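Local coordinates for ABC sugar transporter, periplasmic sugar binding protein (Legionella pneumophila subsp. pneumophila, PDB 3ROT), which probably binds sugars in the periplasm and passes them to an ABC transporter for uptake, at residues 56-61 with 79-84; 48-53 with 65-70. All blocks are in the same frame, centred on the assembly; numbering follows the deposited sequence.

Contact 1 of 2, residues 56-61 with 79-84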
# COMPACT_ATOMS: atom_id res chain seq x y z
N SER A 56 25.57 7.74 -0.85
CA SER A 56 26.07 7.09 -2.05
C SER A 56 25.83 7.97 -3.27
O SER A 56 26.59 7.92 -4.23
CB SER A 56 25.42 5.71 -2.24
OG SER A 56 24.01 5.78 -2.24
N ALA A 57 24.77 8.77 -3.24
CA ALA A 57 24.49 9.66 -4.36
C ALA A 57 25.59 10.71 -4.47
O ALA A 57 26.08 10.99 -5.56
CB ALA A 57 23.14 10.34 -4.17
N LEU A 58 25.99 11.27 -3.32
CA LEU A 58 27.04 12.29 -3.27
C LEU A 58 28.35 11.82 -3.89
O LEU A 58 29.03 12.58 -4.56
CB LEU A 58 27.30 12.72 -1.82
CG LEU A 58 26.18 13.44 -1.08
CD1 LEU A 58 26.62 13.80 0.33
CD2 LEU A 58 25.81 14.69 -1.85
N ALA A 59 28.70 10.55 -3.65
CA ALA A 59 29.93 9.98 -4.17
C ALA A 59 30.02 10.05 -5.69
O ALA A 59 31.12 10.12 -6.25
CB ALA A 59 30.06 8.53 -3.72
N THR A 60 28.87 10.04 -6.36
CA THR A 60 28.84 10.09 -7.82
C THR A 60 28.93 11.50 -8.37
O THR A 60 28.95 11.69 -9.58
CB THR A 60 27.55 9.45 -8.37
OG1 THR A 60 26.42 10.23 -7.96
CG2 THR A 60 27.39 8.03 -7.85
N TYR A 61 29.00 12.50 -7.49
CA TYR A 61 29.07 13.90 -7.91
C TYR A 61 28.01 14.24 -8.96
O TYR A 61 28.33 14.60 -10.09
CB TYR A 61 30.47 14.21 -8.46
CG TYR A 61 31.54 14.25 -7.40
CD1 TYR A 61 31.72 15.39 -6.61
CD2 TYR A 61 32.33 13.13 -7.13
CE1 TYR A 61 32.65 15.41 -5.57
CE2 TYR A 61 33.27 13.14 -6.09
CZ TYR A 61 33.42 14.28 -5.31
OH TYR A 61 34.32 14.28 -4.27
N LEU A 79 23.99 16.64 4.48
CA LEU A 79 23.68 17.92 3.88
C LEU A 79 24.91 18.81 3.86
O LEU A 79 25.20 19.46 2.86
CB LEU A 79 22.56 18.61 4.67
CG LEU A 79 21.18 17.96 4.49
CD1 LEU A 79 20.17 18.63 5.41
CD2 LEU A 79 20.75 18.06 3.02
N GLN A 80 25.62 18.85 4.98
CA GLN A 80 26.83 19.65 5.08
C GLN A 80 27.88 19.13 4.10
O GLN A 80 28.57 19.91 3.44
CB GLN A 80 27.36 19.61 6.51
CG GLN A 80 26.60 20.53 7.45
CD GLN A 80 27.00 20.34 8.90
OE1 GLN A 80 28.16 20.06 9.20
NE2 GLN A 80 26.04 20.50 9.80
N ARG A 81 27.99 17.81 4.00
CA ARG A 81 28.94 17.21 3.07
C ARG A 81 28.60 17.68 1.66
O ARG A 81 29.45 18.19 0.94
CB ARG A 81 28.86 15.68 3.14
CG ARG A 81 29.80 14.96 2.18
CD ARG A 81 29.58 13.45 2.21
NE ARG A 81 30.18 12.79 1.06
CZ ARG A 81 29.98 11.51 0.73
NH1 ARG A 81 29.19 10.74 1.48
NH2 ARG A 81 30.57 11.00 -0.34
N ALA A 82 27.33 17.51 1.28
CA ALA A 82 26.87 17.92 -0.04
C ALA A 82 27.23 19.38 -0.28
O ALA A 82 27.67 19.76 -1.37
CB ALA A 82 25.37 17.73 -0.15
N ASN A 83 27.03 20.20 0.74
CA ASN A 83 27.31 21.62 0.63
C ASN A 83 28.79 21.87 0.33
O ASN A 83 29.13 22.74 -0.48
CB ASN A 83 26.91 22.33 1.93
CG ASN A 83 26.85 23.82 1.76
OD1 ASN A 83 26.13 24.33 0.91
ND2 ASN A 83 27.61 24.54 2.58
N LYS A 84 29.67 21.11 0.98
CA LYS A 84 31.10 21.27 0.75
C LYS A 84 31.52 20.84 -0.66
O LYS A 84 32.39 21.46 -1.26
CB LYS A 84 31.89 20.47 1.80
CG LYS A 84 31.75 21.00 3.22
CD LYS A 84 32.88 20.52 4.13
CE LYS A 84 32.76 19.05 4.51
NZ LYS A 84 31.58 18.81 5.38
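Arg81 runs alongside Leu58, the two side chains pointing opposite ways. CG of Arg81 is anti to its own backbone N (chi1 179°), and the chain stays extended as far as NE. CB of Arg81 starts 4.1 Å from Leu58 CD1. CG comes a little nearer to that methyl. CD makes the closest approach of the arginine chain, 3.5 Å from Leu58 CD1. Further out the arginine meets the root of the leucine instead: CZ lies 3.9 Å from Leu58 CB, which sits over the centre of one guanidinium face. At the tip, NH2 approaches Ala59 N obliquely at 3.8 Å, without a hydrogen bond, while NH1 forms a salt bridge with Glu55, one helical turn before Ala59. The aliphatic part of Arg81 thus covers Leu58, and the charge reaches back to helix 47-59. The other Leu58 methyl, CD2, packs 3.5 Å from Ala82 CB. The two backbones are nearest here, with the CA atoms of Leu58 and Ala82 6.5 Å apart. Leu58 also touches Ile65 and Ile87. This is helix-helix packing on one face of the parallel sheet, as between neighbouring helices of a Rossmann-like alpha/beta domain.

Contact 2 of 2, residues 48-53 with 65-70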
# COMPACT_ATOMS: atom_id res chain seq x y z
N PRO A 48 17.74 5.99 8.26
CA PRO A 48 19.13 5.59 8.04
C PRO A 48 19.38 5.11 6.60
O PRO A 48 20.42 5.40 6.01
CB PRO A 48 19.35 4.50 9.09
CG PRO A 48 17.97 3.95 9.32
CD PRO A 48 17.13 5.19 9.34
N LYS A 49 18.41 4.39 6.04
CA LYS A 49 18.52 3.92 4.67
C LYS A 49 18.58 5.12 3.72
O LYS A 49 19.40 5.16 2.80
CB LYS A 49 17.32 3.05 4.32
CG LYS A 49 17.39 2.41 2.95
CD LYS A 49 18.67 1.63 2.78
CE LYS A 49 18.50 0.55 1.72
NZ LYS A 49 17.40 -0.39 2.10
N GLN A 50 17.70 6.09 3.95
CA GLN A 50 17.68 7.29 3.12
C GLN A 50 19.00 8.05 3.25
O GLN A 50 19.51 8.58 2.27
CB GLN A 50 16.52 8.22 3.52
CG GLN A 50 16.64 9.63 2.94
CD GLN A 50 15.41 10.48 3.15
OE1 GLN A 50 14.69 10.33 4.14
NE2 GLN A 50 15.17 11.41 2.23
N VAL A 51 19.55 8.09 4.46
CA VAL A 51 20.82 8.77 4.68
C VAL A 51 21.90 8.10 3.84
O VAL A 51 22.73 8.77 3.23
CB VAL A 51 21.23 8.74 6.18
CG1 VAL A 51 22.69 9.16 6.34
CG2 VAL A 51 20.33 9.68 6.98
N GLN A 52 21.88 6.77 3.80
CA GLN A 52 22.86 6.04 3.00
C GLN A 52 22.65 6.36 1.52
O GLN A 52 23.62 6.53 0.77
CB GLN A 52 22.74 4.54 3.26
CG GLN A 52 23.74 3.70 2.51
CD GLN A 52 25.15 4.28 2.57
OE1 GLN A 52 25.64 4.63 3.64
NE2 GLN A 52 25.80 4.38 1.41
N PHE A 53 21.39 6.43 1.09
CA PHE A 53 21.09 6.76 -0.30
C PHE A 53 21.73 8.10 -0.69
O PHE A 53 22.39 8.22 -1.72
CB PHE A 53 19.58 6.85 -0.52
CG PHE A 53 18.90 5.52 -0.67
CD1 PHE A 53 19.39 4.57 -1.57
CD2 PHE A 53 17.75 5.22 0.05
CE1 PHE A 53 18.74 3.35 -1.75
CE2 PHE A 53 17.10 4.00 -0.12
CZ PHE A 53 17.60 3.07 -1.03
N ILE A 65 20.49 17.21 -6.45
CA ILE A 65 19.70 16.27 -5.68
C ILE A 65 18.50 16.95 -5.07
O ILE A 65 18.60 18.07 -4.57
CB ILE A 65 20.53 15.64 -4.52
CG1 ILE A 65 21.65 14.76 -5.08
CG2 ILE A 65 19.62 14.78 -3.63
CD1 ILE A 65 22.52 14.15 -3.99
N ALA A 66 17.36 16.28 -5.14
CA ALA A 66 16.15 16.79 -4.52
C ALA A 66 15.91 15.72 -3.46
O ALA A 66 16.04 14.52 -3.74
CB ALA A 66 15.00 16.82 -5.52
N THR A 67 15.61 16.14 -2.24
CA THR A 67 15.39 15.17 -1.18
C THR A 67 14.46 15.68 -0.09
O THR A 67 14.32 16.88 0.11
CB THR A 67 16.75 14.74 -0.53
OG1 THR A 67 16.52 13.67 0.39
CG2 THR A 67 17.39 15.90 0.21
N THR A 68 13.79 14.76 0.59
CA THR A 68 12.92 15.11 1.69
C THR A 68 13.87 15.15 2.89
O THR A 68 14.93 14.53 2.86
CB THR A 68 11.83 14.04 1.93
OG1 THR A 68 12.44 12.83 2.39
CG2 THR A 68 11.08 13.74 0.64
N ILE A 69 13.52 15.89 3.94
CA ILE A 69 14.36 15.97 5.12
C ILE A 69 13.41 15.92 6.31
O ILE A 69 13.11 16.94 6.93
CB ILE A 69 15.17 17.30 5.12
CG1 ILE A 69 15.82 17.51 3.74
CG2 ILE A 69 16.25 17.25 6.21
CD1 ILE A 69 16.66 18.79 3.61
N PRO A 70 12.90 14.71 6.63
CA PRO A 70 11.97 14.44 7.73
C PRO A 70 12.56 14.39 9.14
O PRO A 70 11.88 13.98 10.07
CB PRO A 70 11.35 13.11 7.34
CG PRO A 70 12.51 12.39 6.76
CD PRO A 70 13.18 13.46 5.89
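A buried polar contact joins Gln50, on helix 47-59, to Thr67, Thr68 and Pro70, where strand 64-67 gives way to a loop. It lies between a helix and the C-terminal end of a strand of the six-stranded parallel sheet. Gln50 supplies the reach. Its CG is anti to the backbone N (chi1 166°) and the chain is extended beyond CG, which spans a gap of 9.3 Å between Gln50 CA and Thr67 CA. The amide then crosses the Thr68 side chain at a slant. NE2 of Gln50 donates to OG1 of Thr68 at 3.1 Å. The bond is nearly straight, with an angle of 165° at the hydrogen, and the hydroxyl oxygen lies close to the amide plane. Thr68 OG1 is also hydrogen-bonded to His11 ND1, so one hydroxyl links the glutamine to the histidine.

Strand 35-39, helix 47-59 and strand 64-67 form a beta-alpha-beta unit, in which the chain passes over strand 5-9 to reach its place in the sheet. Gln50 lies on the sheet-facing side of that helix and also touches Ile9 of strand 5-9.

Thr67 OG1 lies 3.2 Å from Gln50 NE2 and is hydrogen-bonded to Ile9 O, a tie between adjacent strands. The two threonine hydroxyls therefore both sit near the amide nitrogen. The other end of the amide is different. Gln50 OE1 is buried and has no polar partner in the model. It rests against the proline ring, with Pro70 CD 3.9 Å away, where the glutamine chain crosses the ring at an angle. Phe75 touches both Gln50 and Pro70.

Overall arrangement
Both contacts use helix 47-59, with their centres about 11 Å apart. Contact 1 joins its C-terminal end to helix 76-85, and contact 2 joins an earlier turn to the end of strand 64-67, which leads on to helix 76-85. Hydrophobic packing connects them. Ile65 CD1 lies 3.9 Å from Ala57 CB and 4.0 Å from Leu58 CD2, and Leu79 CD1 meets Ile69 CD1 at 4.0 Å. The centre of contact 1 is about 24 Å from the centre of the chain, that of contact 2 about 14 Å. Contact 2 is probably near the sugar-binding cleft, which in this family lies between the lobes and is lined by such C-terminal strand ends. A glycerol, probably from the crystallisation liquor, lies about 6 Å from the Thr68 side chain.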